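Local structure of putative permease protein, ABC transporter (Porphyromonas gingivalis, 3IS6) at residues T58-L62 with D178-A182; E77-A83 with Q156-P162; L88-G92 with A182-L186; V93-V99 with G143-L149; N107-L111 with R138-I142. The protein is a putative permease of the ABC transporter type, probably acting in transmembrane transport, from which this chain supplies a MacB-like periplasmic core domain. One frame throughout, in Å; residues are numbered along the deposited sequence.

How the contacts relate
All five contacts lie in the MacB-like periplasmic core domain and reach one mixed, branched sheet. Contacts 2 and 3 are buried, contacts 1, 4 and 5 partly so. Contact 1, about 4 Å from the chain centre, and contact 3 share strand 181-186: the first pairs it with strand 54-70 and is rich in hydroxyls, the second packs a helix end on it through rings and selenium. Contact 2, the parallel pairing of strands 74-83 and 159-162, starts polar and ends lined with leucines. Contacts 4 and 5 both use strand 140-146, with centres about 17 and 18 Å from the chain centre; the former meets a bulged loop and waters, the latter a parallel strand beside the second subunit.

Contact 1: T58-L62 with D178-A182; sequences TRTTL and DRYIA
Thr60 and Ile181 form an antiparallel hydrogen-bonded pair, with Thr60 N 3.1 Å from Ile181 O and Ile181 N 2.9 Å from Thr60 O. Arg59 and Ala182 make the adjoining non-hydrogen-bonded pair, where Arg59 CA approaches Ile181 O in a CA-H...O contact of 3.3 Å. The regular ladder gives way where Arg179 and Tyr180 both face Val39, a classic beta bulge.

Side chains take over at this bulge. The hydroxyl of Thr61 stands anti to its own backbone N (chi1 -174°), which carries it across to Arg179. There OG1 donates to Arg179 O over 2.8 Å, approaching from above the carbonyl plane, while Arg179 NE donates back to Thr61 OG1 over 2.8 Å with an almost straight 168° bond. The guanidinium turns its edge to the hydroxyl, which lies close to its plane; a bend at chi3 turns NE toward the hydroxyl. A water bridges Arg179 O to Leu62 N. Beside this knot, Thr61 CB rests over one face of the Tyr180 ring, 3.9 Å from CD1, and the phenol reaches Ser170. Arg59 extends to a salt bridge with Glu84.

One threonine hydroxyl thus serves as both donor and acceptor for the same arginine, tying its backbone and side chain to strand 54-70 where the regular pairing stops.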
# COMPACT_ATOMS: atom_id res chain seq x y z
N THR A 58 1.10 17.03 10.60
CA THR A 58 1.27 15.60 10.53
C THR A 58 0.07 14.94 9.88
O THR A 58 -0.95 15.53 9.79
CB THR A 58 1.62 15.00 11.90
OG1 THR A 58 2.22 13.73 11.72
CG2 THR A 58 0.44 14.85 12.80
N ARG A 59 0.23 13.71 9.42
CA ARG A 59 -0.78 12.98 8.70
C ARG A 59 -1.02 11.60 9.28
O ARG A 59 -0.13 10.98 9.74
CB ARG A 59 -0.41 12.88 7.23
CG ARG A 59 0.86 12.11 6.94
CD ARG A 59 1.33 12.25 5.53
NE ARG A 59 2.75 12.02 5.41
CZ ARG A 59 3.41 11.88 4.28
NH1 ARG A 59 2.81 11.95 3.12
NH2 ARG A 59 4.70 11.68 4.32
N THR A 60 -2.25 11.15 9.24
CA THR A 60 -2.61 9.79 9.56
C THR A 60 -3.53 9.19 8.50
O THR A 60 -4.17 9.88 7.78
CB THR A 60 -3.30 9.69 10.93
OG1 THR A 60 -4.56 10.32 10.88
CG2 THR A 60 -2.50 10.33 11.99
N THR A 61 -3.56 7.87 8.41
CA THR A 61 -4.60 7.17 7.70
C THR A 61 -5.04 5.91 8.46
O THR A 61 -4.24 5.15 8.88
CB THR A 61 -4.23 6.88 6.23
OG1 THR A 61 -5.34 6.31 5.56
CG2 THR A 61 -3.08 5.97 6.12
N LEU A 62 -6.33 5.73 8.60
CA LEU A 62 -6.86 4.62 9.33
C LEU A 62 -6.92 3.39 8.48
O LEU A 62 -7.47 3.43 7.44
CB LEU A 62 -8.26 4.92 9.79
CG LEU A 62 -9.00 3.82 10.52
CD1 LEU A 62 -8.48 3.63 11.87
CD2 LEU A 62 -10.44 4.07 10.56
N ASP A 178 -8.22 10.39 -1.18
CA ASP A 178 -8.27 11.32 -0.07
C ASP A 178 -8.47 10.54 1.21
O ASP A 178 -9.48 10.64 1.81
CB ASP A 178 -9.47 12.27 -0.21
CG ASP A 178 -9.61 12.88 -1.58
OD1 ASP A 178 -8.82 13.75 -1.91
OD2 ASP A 178 -10.52 12.53 -2.33
N ARG A 179 -7.51 9.73 1.58
CA ARG A 179 -7.64 8.87 2.73
C ARG A 179 -6.89 9.29 3.98
O ARG A 179 -6.91 8.58 4.93
CB ARG A 179 -7.24 7.45 2.35
CG ARG A 179 -5.78 7.26 2.10
CD ARG A 179 -5.47 5.82 1.85
NE ARG A 179 -5.62 5.05 3.05
CZ ARG A 179 -5.74 3.75 3.11
NH1 ARG A 179 -5.71 3.02 2.03
NH2 ARG A 179 -5.89 3.17 4.26
N TYR A 180 -6.23 10.44 3.95
CA TYR A 180 -5.42 10.92 5.05
C TYR A 180 -6.07 12.08 5.81
O TYR A 180 -6.70 12.89 5.25
CB TYR A 180 -4.06 11.41 4.56
CG TYR A 180 -3.19 10.39 3.87
CD1 TYR A 180 -2.18 9.78 4.52
CD2 TYR A 180 -3.39 10.06 2.56
CE1 TYR A 180 -1.40 8.84 3.90
CE2 TYR A 180 -2.63 9.14 1.94
CZ TYR A 180 -1.63 8.53 2.61
OH TYR A 180 -0.88 7.61 1.98
N ILE A 181 -5.86 12.14 7.10
CA ILE A 181 -6.28 13.27 7.85
C ILE A 181 -5.04 14.07 8.15
O ILE A 181 -4.07 13.56 8.60
CB ILE A 181 -6.91 12.89 9.16
CG1 ILE A 181 -8.10 11.97 8.96
CG2 ILE A 181 -7.33 14.09 9.87
CD1 ILE A 181 -8.63 11.48 10.18
N ALA A 182 -5.10 15.35 7.88
CA ALA A 182 -3.96 16.20 8.09
C ALA A 182 -4.24 17.15 9.21
O ALA A 182 -5.14 17.92 9.15
CB ALA A 182 -3.68 16.94 6.87
O HOH W 1 -8.01 8.05 7.55

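Contact 2: E77-A83 with Q156-P162; sequences ETKTLLA and QADMLLP
Thr78 and Asp158 meet just before strand 74-83 begins to pair with strand 159-162, the carboxylate lying against the peptide that joins Thr78 to Lys79. Lys79 N donates to Asp158 OD2 over 2.9 Å, arriving on the anti side and 31° out of the carboxylate plane. Its carbonyl receives Met159 N at 3.1 Å and, weakly, Asp158 N, so Asp158 meets both the N-H and the carbonyl of Lys79 on the same edge of the strand, the first with its carboxylate and the second with its amide. The lysine chain, bent at chi3 and chi4, runs across Gln156 and brings NZ to 3.1 Å from Gln156 OE1; the amide nitrogen of that glutamine turns to Ser153 O.

Thr80 lies alongside selenomethionine Met159, both pointing to the same face, and its CG2 touches Leu161 CD1. From here the two strands run parallel in the mixed sheet of the MacB-like periplasmic core, strand 74-83 lying between strands 54-70 and 159-162.

Leu81 faces the other side. Its CB sits 3.7 Å from Ala157 CB, and its CD2 meets Leu160 CD2 at 4.0 Å, two leucines side by side. Its backbone N and O bond to Met159 O and Leu161 N respectively. Leu82 returns to the Thr80 face, where CD1 reaches Leu161 CB obliquely at 4.1 Å. Ala83 N ends the ladder on Leu161 O, 2.9 Å away.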
# COMPACT_ATOMS: atom_id res chain seq x y z
N GLU A 77 -8.46 -8.84 17.85
CA GLU A 77 -9.00 -7.86 16.95
C GLU A 77 -8.36 -6.54 17.32
O GLU A 77 -8.37 -6.14 18.44
CB GLU A 77 -10.51 -7.81 17.09
CG GLU A 77 -11.20 -6.75 16.28
CD GLU A 77 -12.66 -6.56 16.65
OE1 GLU A 77 -12.96 -5.74 17.52
OE2 GLU A 77 -13.50 -7.25 16.07
N THR A 78 -7.75 -5.89 16.35
CA THR A 78 -7.06 -4.67 16.61
C THR A 78 -7.42 -3.58 15.61
O THR A 78 -7.53 -3.84 14.45
CB THR A 78 -5.54 -4.88 16.63
OG1 THR A 78 -5.02 -4.67 15.34
CG2 THR A 78 -5.19 -6.27 17.01
N LYS A 79 -7.56 -2.36 16.09
CA LYS A 79 -7.81 -1.23 15.23
C LYS A 79 -6.52 -0.50 14.96
O LYS A 79 -5.91 0.01 15.85
CB LYS A 79 -8.80 -0.28 15.86
CG LYS A 79 -9.26 0.77 14.93
CD LYS A 79 -9.87 1.91 15.64
CE LYS A 79 -10.97 2.50 14.89
NZ LYS A 79 -12.19 2.37 15.67
N THR A 80 -6.14 -0.45 13.71
CA THR A 80 -4.84 -0.02 13.31
C THR A 80 -4.83 1.32 12.57
O THR A 80 -5.53 1.52 11.63
CB THR A 80 -4.20 -1.09 12.42
OG1 THR A 80 -4.05 -2.29 13.14
CG2 THR A 80 -2.91 -0.65 11.94
N LEU A 81 -3.99 2.20 13.03
CA LEU A 81 -3.84 3.50 12.48
C LEU A 81 -2.39 3.73 12.04
O LEU A 81 -1.48 3.43 12.75
CB LEU A 81 -4.25 4.54 13.49
CG LEU A 81 -4.19 6.02 13.14
CD1 LEU A 81 -5.23 6.38 12.15
CD2 LEU A 81 -4.37 6.83 14.34
N LEU A 82 -2.21 4.30 10.88
CA LEU A 82 -0.90 4.58 10.37
C LEU A 82 -0.54 6.04 10.64
O LEU A 82 -1.28 6.91 10.32
CB LEU A 82 -0.87 4.30 8.89
CG LEU A 82 -0.58 2.87 8.42
CD1 LEU A 82 -1.46 1.94 9.04
CD2 LEU A 82 -0.68 2.76 6.96
N ALA A 83 0.60 6.25 11.27
CA ALA A 83 1.01 7.55 11.75
C ALA A 83 2.50 7.86 11.66
O ALA A 83 3.29 7.00 11.44
CB ALA A 83 0.56 7.74 13.12
N GLN A 156 -8.82 7.20 17.22
CA GLN A 156 -8.89 5.89 17.82
C GLN A 156 -7.91 4.90 17.21
O GLN A 156 -7.87 4.73 16.04
CB GLN A 156 -10.29 5.35 17.69
CG GLN A 156 -11.33 6.34 18.05
CD GLN A 156 -12.72 5.86 17.76
OE1 GLN A 156 -12.94 4.70 17.51
NE2 GLN A 156 -13.66 6.76 17.78
N ALA A 157 -7.09 4.26 18.04
CA ALA A 157 -6.17 3.23 17.61
C ALA A 157 -5.77 2.29 18.76
O ALA A 157 -5.40 2.74 19.79
CB ALA A 157 -4.97 3.86 17.04
N ASP A 158 -5.92 1.01 18.56
CA ASP A 158 -5.23 -0.03 19.30
C ASP A 158 -3.75 -0.22 18.96
O ASP A 158 -2.97 -0.54 19.79
CB ASP A 158 -5.98 -1.35 19.20
CG ASP A 158 -7.45 -1.20 19.53
OD1 ASP A 158 -7.78 -0.40 20.40
OD2 ASP A 158 -8.28 -1.86 18.89
N MSE A 159 -3.41 -0.10 17.69
CA MSE A 159 -2.07 -0.29 17.19
C MSE A 159 -1.68 0.83 16.26
O MSE A 159 -2.44 1.23 15.45
CB MSE A 159 -1.98 -1.64 16.48
CG MSE A 159 -0.70 -1.94 15.70
SE MSE A 159 -0.50 -3.84 15.17
CE MSE A 159 -1.60 -3.82 13.69
N LEU A 160 -0.45 1.27 16.35
CA LEU A 160 0.07 2.28 15.47
C LEU A 160 1.21 1.73 14.63
O LEU A 160 2.08 1.11 15.14
CB LEU A 160 0.55 3.48 16.26
CG LEU A 160 -0.42 4.33 17.06
CD1 LEU A 160 0.24 5.26 18.00
CD2 LEU A 160 -1.33 5.05 16.16
N LEU A 161 1.18 2.00 13.34
CA LEU A 161 2.19 1.58 12.41
C LEU A 161 2.70 2.78 11.66
O LEU A 161 2.01 3.72 11.52
CB LEU A 161 1.62 0.60 11.42
CG LEU A 161 1.37 -0.82 11.85
CD1 LEU A 161 0.59 -1.55 10.85
CD2 LEU A 161 2.62 -1.52 12.12
N PRO A 162 3.91 2.75 11.17
CA PRO A 162 4.41 3.91 10.46
C PRO A 162 3.67 4.16 9.16
O PRO A 162 3.33 3.26 8.45
CB PRO A 162 5.86 3.57 10.20
CG PRO A 162 6.16 2.53 11.05
CD PRO A 162 4.95 1.74 11.26

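Contact 3: L88-G92 with A182-L186; sequences LDMFG and AYVRL
Phe91 and Tyr183 make the aromatic part of the contact, a T-shaped pair in which the phenylalanine presents its edge and the tyrosine its face. Phe91 CZ stands above the centre of the Tyr183 ring, 3.8 Å from CG, with the ring centroids 5.0 Å apart and the planes at 86°. Further edge-to-face partners, Phe8 and Phe87 for Phe91 and Phe226 for Tyr183, extend the pair into an aromatic cluster.

Selenomethionine Met90 supplies the aliphatic packing. Its CG lies over one face of the Phe91 ring, and two bends, at chi2 and chi3, turn SE and CE toward the strand. The terminal methyl CE touches Tyr183 O at 3.5 Å, while SE slides past Arg185 CB at 4.0 Å, the two side chains pointing in opposite directions.

Helix 86-90, followed directly by Phe91, ends in a Schellman motif, with Gly92, at positive phi, as its C-prime residue, Val93 N bonded to Leu88 O and Gly92 N weakly to Asp89 O. Through this terminus the helix packs against strand 181-186 of the mixed sheet.

Polar links skirt the same helix end. A water gives a hydrogen bond to Met90 O at 2.9 Å and accepts one from Arg185 NH2 at 2.8 Å. Both the water and Asp89 O lie at the guanidinium edge, though the carbonyl is 3.8 Å from NH2. Arg185 NH1 forms a salt bridge with Glu55.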
# COMPACT_ATOMS: atom_id res chain seq x y z
N LEU A 88 3.00 11.49 17.98
CA LEU A 88 3.24 11.44 19.38
C LEU A 88 3.36 12.82 19.99
O LEU A 88 2.92 13.04 21.05
CB LEU A 88 4.50 10.63 19.66
CG LEU A 88 4.49 9.12 19.76
CD1 LEU A 88 3.56 8.45 18.92
CD2 LEU A 88 5.84 8.54 19.61
N ASP A 89 4.04 13.71 19.31
CA ASP A 89 4.12 15.09 19.71
C ASP A 89 2.82 15.89 19.60
O ASP A 89 2.39 16.51 20.52
CB ASP A 89 5.25 15.75 18.96
CG ASP A 89 6.62 15.20 19.36
OD1 ASP A 89 6.79 14.79 20.51
OD2 ASP A 89 7.53 15.16 18.53
N MSE A 90 2.16 15.77 18.48
CA MSE A 90 0.94 16.46 18.21
C MSE A 90 -0.15 16.09 19.22
O MSE A 90 -0.92 16.90 19.57
CB MSE A 90 0.46 16.13 16.81
CG MSE A 90 -0.82 16.75 16.39
SE MSE A 90 -0.73 18.65 16.01
CE MSE A 90 0.07 18.68 14.35
N PHE A 91 -0.19 14.86 19.66
CA PHE A 91 -1.22 14.42 20.56
C PHE A 91 -0.78 14.11 21.99
O PHE A 91 -1.52 13.57 22.76
CB PHE A 91 -2.01 13.32 19.91
CG PHE A 91 -2.64 13.74 18.62
CD1 PHE A 91 -3.60 14.72 18.59
CD2 PHE A 91 -2.27 13.20 17.45
CE1 PHE A 91 -4.14 15.12 17.43
CE2 PHE A 91 -2.82 13.61 16.30
CZ PHE A 91 -3.76 14.58 16.29
N GLY A 92 0.44 14.48 22.32
CA GLY A 92 0.95 14.24 23.64
C GLY A 92 0.86 12.81 24.09
O GLY A 92 0.42 12.55 25.16
N ALA A 182 -5.10 15.35 7.88
CA ALA A 182 -3.96 16.20 8.09
C ALA A 182 -4.24 17.15 9.21
O ALA A 182 -5.14 17.92 9.15
CB ALA A 182 -3.68 16.94 6.87
N TYR A 183 -3.43 17.07 10.24
CA TYR A 183 -3.54 17.88 11.40
C TYR A 183 -2.46 18.94 11.37
O TYR A 183 -1.33 18.66 11.11
CB TYR A 183 -3.38 17.06 12.65
CG TYR A 183 -4.38 15.94 12.84
CD1 TYR A 183 -5.61 16.16 13.39
CD2 TYR A 183 -4.09 14.65 12.46
CE1 TYR A 183 -6.48 15.16 13.58
CE2 TYR A 183 -4.97 13.64 12.63
CZ TYR A 183 -6.16 13.89 13.20
OH TYR A 183 -7.03 12.88 13.38
N VAL A 184 -2.85 20.16 11.65
CA VAL A 184 -1.96 21.28 11.62
C VAL A 184 -2.03 22.09 12.90
O VAL A 184 -3.08 22.52 13.27
CB VAL A 184 -2.37 22.19 10.49
CG1 VAL A 184 -1.47 23.32 10.37
CG2 VAL A 184 -2.45 21.49 9.24
N ARG A 185 -0.91 22.32 13.56
CA ARG A 185 -0.89 23.20 14.69
C ARG A 185 -0.29 24.54 14.33
O ARG A 185 0.83 24.62 13.95
CB ARG A 185 -0.11 22.59 15.83
CG ARG A 185 -0.14 23.37 17.09
CD ARG A 185 1.11 23.21 17.86
NE ARG A 185 1.22 21.91 18.43
CZ ARG A 185 2.36 21.33 18.71
NH1 ARG A 185 3.49 21.97 18.52
NH2 ARG A 185 2.37 20.12 19.20
N LEU A 186 -1.08 25.58 14.47
CA LEU A 186 -0.66 26.94 14.23
C LEU A 186 0.05 27.61 15.40
O LEU A 186 -0.21 27.32 16.53
CB LEU A 186 -1.86 27.77 13.82
CG LEU A 186 -2.73 27.21 12.74
CD1 LEU A 186 -3.97 27.94 12.61
CD2 LEU A 186 -2.02 27.17 11.49
O HOH W 2 -0.39 19.76 19.58

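Contact 4: V93-V99 with G143-L149; sequences VELIAGV and GGVFEDL
Val93 and Leu95 send methyl groups against the same point of the opposite segment, the CB of Phe146. Val93 CG1 comes to 3.6 Å from that CB and Leu95 CD2 to 3.8 Å; the two methyls arrive from directions about a right angle apart, forming a shallow corner that receives it. Its CG lies between the backbone N and the carbonyl carbon (chi1 64°), and the ring turns from the 93-99 segment to pack on Leu111 and Ser113 of strand 109-113. The second branch of Val93 finds another neighbour: CG2 meets Leu149 CD2 at 3.9 Å, closing the end of the apolar patch.

Across the backbone from this patch the surface is more open. Ile96 stretches CD1 along the base of Glu147, 3.9 Å from Glu147 CA. Glu94 and Glu147 run side by side in the same direction, their carboxylates apart, with the aliphatic CB of Glu94 beside Glu147 OE2. Glycines keep the other end slim: Gly98 passes close to Gly143 and Gly144, where only backbone meets backbone, and two waters join Gly143 O to Val99, one to its N and one to its O.

Hydrogen bonds fix this relief. Glu147 N donates to Glu94 O over 3.1 Å, and Val145 N reaches Ala97 O at 3.0 Å. Between them, Val145 O receives Ile96 N and Ala97 N, both weakly. Two residues, Ile96 and Ala97, thus face the single residue Val145, the defining arrangement of a classic beta bulge at a corner of the chain.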
# COMPACT_ATOMS: atom_id res chain seq x y z
N VAL A 93 1.25 11.88 23.24
CA VAL A 93 1.22 10.48 23.56
C VAL A 93 2.51 10.08 24.25
O VAL A 93 3.56 10.30 23.74
CB VAL A 93 1.05 9.62 22.28
CG1 VAL A 93 1.01 8.18 22.60
CG2 VAL A 93 -0.13 10.02 21.49
N GLU A 94 2.40 9.46 25.41
CA GLU A 94 3.53 9.02 26.18
C GLU A 94 3.63 7.51 26.12
O GLU A 94 2.65 6.84 26.15
CB GLU A 94 3.36 9.41 27.64
CG GLU A 94 3.22 10.86 27.90
CD GLU A 94 4.51 11.64 27.73
OE1 GLU A 94 5.59 11.07 27.87
OE2 GLU A 94 4.44 12.85 27.45
N LEU A 95 4.83 7.00 26.06
CA LEU A 95 5.02 5.57 26.11
C LEU A 95 5.15 5.06 27.52
O LEU A 95 5.87 5.59 28.31
CB LEU A 95 6.24 5.17 25.30
CG LEU A 95 6.24 5.50 23.82
CD1 LEU A 95 7.41 4.89 23.22
CD2 LEU A 95 5.01 5.04 23.12
N ILE A 96 4.37 4.06 27.84
CA ILE A 96 4.57 3.29 29.04
C ILE A 96 5.79 2.39 29.01
O ILE A 96 6.42 2.19 29.99
CB ILE A 96 3.33 2.56 29.40
CG1 ILE A 96 2.29 3.56 29.80
CG2 ILE A 96 3.58 1.73 30.55
CD1 ILE A 96 0.92 3.07 29.61
N ALA A 97 6.06 1.82 27.85
CA ALA A 97 7.20 0.97 27.62
C ALA A 97 7.82 1.22 26.26
O ALA A 97 7.16 1.60 25.34
CB ALA A 97 6.82 -0.44 27.77
N GLY A 98 9.11 0.98 26.16
CA GLY A 98 9.84 1.15 24.93
C GLY A 98 10.42 2.51 24.73
O GLY A 98 10.17 3.38 25.48
N VAL A 99 11.19 2.68 23.68
CA VAL A 99 11.97 3.88 23.45
C VAL A 99 11.30 4.91 22.55
O VAL A 99 11.08 4.65 21.41
CB VAL A 99 13.29 3.48 22.81
CG1 VAL A 99 14.12 4.62 22.47
CG2 VAL A 99 14.00 2.48 23.67
N GLY A 143 7.45 -2.55 19.46
CA GLY A 143 8.48 -1.68 19.95
C GLY A 143 8.14 -0.73 21.07
O GLY A 143 9.00 -0.08 21.60
N GLY A 144 6.87 -0.59 21.38
CA GLY A 144 6.44 0.28 22.44
C GLY A 144 5.02 0.05 22.86
O GLY A 144 4.28 -0.54 22.15
N VAL A 145 4.67 0.55 24.02
CA VAL A 145 3.31 0.57 24.49
C VAL A 145 2.92 1.98 24.87
O VAL A 145 3.59 2.60 25.64
CB VAL A 145 3.14 -0.31 25.68
CG1 VAL A 145 1.75 -0.30 26.13
CG2 VAL A 145 3.57 -1.68 25.38
N PHE A 146 1.84 2.47 24.31
CA PHE A 146 1.41 3.83 24.53
C PHE A 146 0.19 3.93 25.40
O PHE A 146 -0.63 3.08 25.41
CB PHE A 146 1.21 4.60 23.22
CG PHE A 146 0.10 4.08 22.35
CD1 PHE A 146 -1.17 4.58 22.43
CD2 PHE A 146 0.34 3.10 21.44
CE1 PHE A 146 -2.16 4.10 21.64
CE2 PHE A 146 -0.65 2.63 20.66
CZ PHE A 146 -1.90 3.13 20.76
N GLU A 147 0.13 5.00 26.16
CA GLU A 147 -0.97 5.31 27.02
C GLU A 147 -2.21 5.44 26.17
O GLU A 147 -2.17 6.07 25.17
CB GLU A 147 -0.68 6.68 27.58
CG GLU A 147 -0.77 6.84 29.00
CD GLU A 147 -0.91 8.29 29.39
OE1 GLU A 147 -2.03 8.78 29.55
OE2 GLU A 147 0.11 8.95 29.52
N ASP A 148 -3.32 4.88 26.60
CA ASP A 148 -4.50 4.84 25.78
C ASP A 148 -4.85 6.26 25.38
O ASP A 148 -4.75 7.16 26.15
CB ASP A 148 -5.68 4.25 26.50
CG ASP A 148 -5.54 2.80 26.80
OD1 ASP A 148 -4.83 2.08 26.12
OD2 ASP A 148 -6.18 2.37 27.73
N LEU A 149 -5.26 6.42 24.15
CA LEU A 149 -5.69 7.68 23.66
C LEU A 149 -7.01 8.05 24.35
O LEU A 149 -7.73 7.21 24.78
CB LEU A 149 -5.87 7.63 22.17
CG LEU A 149 -4.63 7.46 21.33
CD1 LEU A 149 -4.96 7.06 19.97
CD2 LEU A 149 -3.84 8.69 21.31
O HOH W 3 11.55 0.28 22.26
O HOH W 4 9.27 2.81 20.52

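Contact 5: N107-L111 with R138-I142; sequences NMTCL and RAITI
Met108 and Thr141 open the backbone pairing, Thr141 N donating to Met108 O over 3.0 Å. Two residues on, Cys110 N donates to Thr141 O, also at 3.0 Å, so Thr141 is gripped through both its amide and its carbonyl. Thr109 CA adds a CA-H...O contact of 3.2 Å to Thr141 O.

Apolar packing lies on the cysteine side. A chi1 of 73° tucks the sulfur of Cys110 over the strand's own backbone, where SG meets Ile142 CG1 at 3.9 Å and Cys110 CB meets Ile140 CG2.

A different contact occurs before the strands begin. Selenomethionine Met108, bent at chi2 and chi3, crosses Arg138 at about a right angle and lays its methyl CE over one guanidinium face, offset toward the rim; the same CE is 3.6 Å from Arg138 CG and 3.4 Å from Ala139 O. Arg138 NH1 is held by Gln243 O and Leu240 O of the second subunit.

Strands 109-113 and 140-146 run parallel here. Strand 159-162 flanks the former and strand 128-131 the latter, both antiparallel, and the second subunit packs on Met108, Arg138 and Ile140.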
# COMPACT_ATOMS: atom_id res chain seq x y z
N ASN A 107 9.72 0.24 9.81
CA ASN A 107 8.54 -0.33 9.22
C ASN A 107 8.16 -1.67 9.80
O ASN A 107 7.05 -2.06 9.72
CB ASN A 107 8.65 -0.41 7.71
CG ASN A 107 8.52 0.94 7.03
OD1 ASN A 107 7.61 1.70 7.30
ND2 ASN A 107 9.42 1.24 6.15
N MSE A 108 9.09 -2.36 10.42
CA MSE A 108 8.80 -3.68 10.95
C MSE A 108 8.40 -3.69 12.42
O MSE A 108 8.42 -4.70 13.06
CB MSE A 108 9.92 -4.68 10.68
CG MSE A 108 10.27 -4.87 9.24
SE MSE A 108 8.92 -5.66 8.22
CE MSE A 108 9.00 -7.39 8.92
N THR A 109 8.05 -2.53 12.94
CA THR A 109 7.71 -2.40 14.33
C THR A 109 6.43 -1.61 14.53
O THR A 109 6.08 -0.82 13.72
CB THR A 109 8.79 -1.69 15.09
OG1 THR A 109 8.78 -0.33 14.69
CG2 THR A 109 10.12 -2.27 14.81
N CYS A 110 5.76 -1.86 15.63
CA CYS A 110 4.52 -1.20 15.98
C CYS A 110 4.45 -0.74 17.42
O CYS A 110 5.20 -1.17 18.23
CB CYS A 110 3.34 -2.12 15.72
SG CYS A 110 3.15 -3.42 16.82
N LEU A 111 3.50 0.13 17.70
CA LEU A 111 3.17 0.49 19.04
C LEU A 111 1.78 -0.04 19.31
O LEU A 111 0.97 -0.08 18.43
CB LEU A 111 3.16 1.98 19.23
CG LEU A 111 4.40 2.74 18.84
CD1 LEU A 111 4.14 4.19 18.89
CD2 LEU A 111 5.47 2.39 19.78
N ARG A 138 7.23 -13.88 8.49
CA ARG A 138 7.48 -12.46 8.70
C ARG A 138 6.51 -11.93 9.74
O ARG A 138 5.37 -12.26 9.75
CB ARG A 138 7.31 -11.69 7.40
CG ARG A 138 7.27 -10.22 7.56
CD ARG A 138 7.30 -9.52 6.24
NE ARG A 138 8.63 -9.56 5.70
CZ ARG A 138 9.20 -8.63 4.97
NH1 ARG A 138 8.58 -7.53 4.67
NH2 ARG A 138 10.42 -8.82 4.57
N ALA A 139 7.02 -11.09 10.62
CA ALA A 139 6.22 -10.57 11.69
C ALA A 139 6.56 -9.14 12.06
O ALA A 139 7.60 -8.66 11.78
CB ALA A 139 6.34 -11.45 12.88
N ILE A 140 5.64 -8.49 12.74
CA ILE A 140 5.84 -7.18 13.25
C ILE A 140 6.22 -7.29 14.72
O ILE A 140 5.61 -8.01 15.44
CB ILE A 140 4.57 -6.37 13.15
CG1 ILE A 140 4.07 -6.36 11.72
CG2 ILE A 140 4.81 -5.00 13.56
CD1 ILE A 140 2.60 -6.10 11.61
N THR A 141 7.23 -6.55 15.12
CA THR A 141 7.72 -6.53 16.48
C THR A 141 7.12 -5.41 17.27
O THR A 141 7.06 -4.32 16.81
CB THR A 141 9.21 -6.29 16.49
OG1 THR A 141 9.86 -7.37 15.84
CG2 THR A 141 9.69 -6.21 17.84
N ILE A 142 6.72 -5.66 18.49
CA ILE A 142 6.17 -4.60 19.30
C ILE A 142 7.28 -3.76 19.95
O ILE A 142 7.96 -4.20 20.81
CB ILE A 142 5.26 -5.16 20.38
CG1 ILE A 142 4.09 -5.89 19.74
CG2 ILE A 142 4.78 -4.11 21.28
CD1 ILE A 142 3.26 -6.54 20.68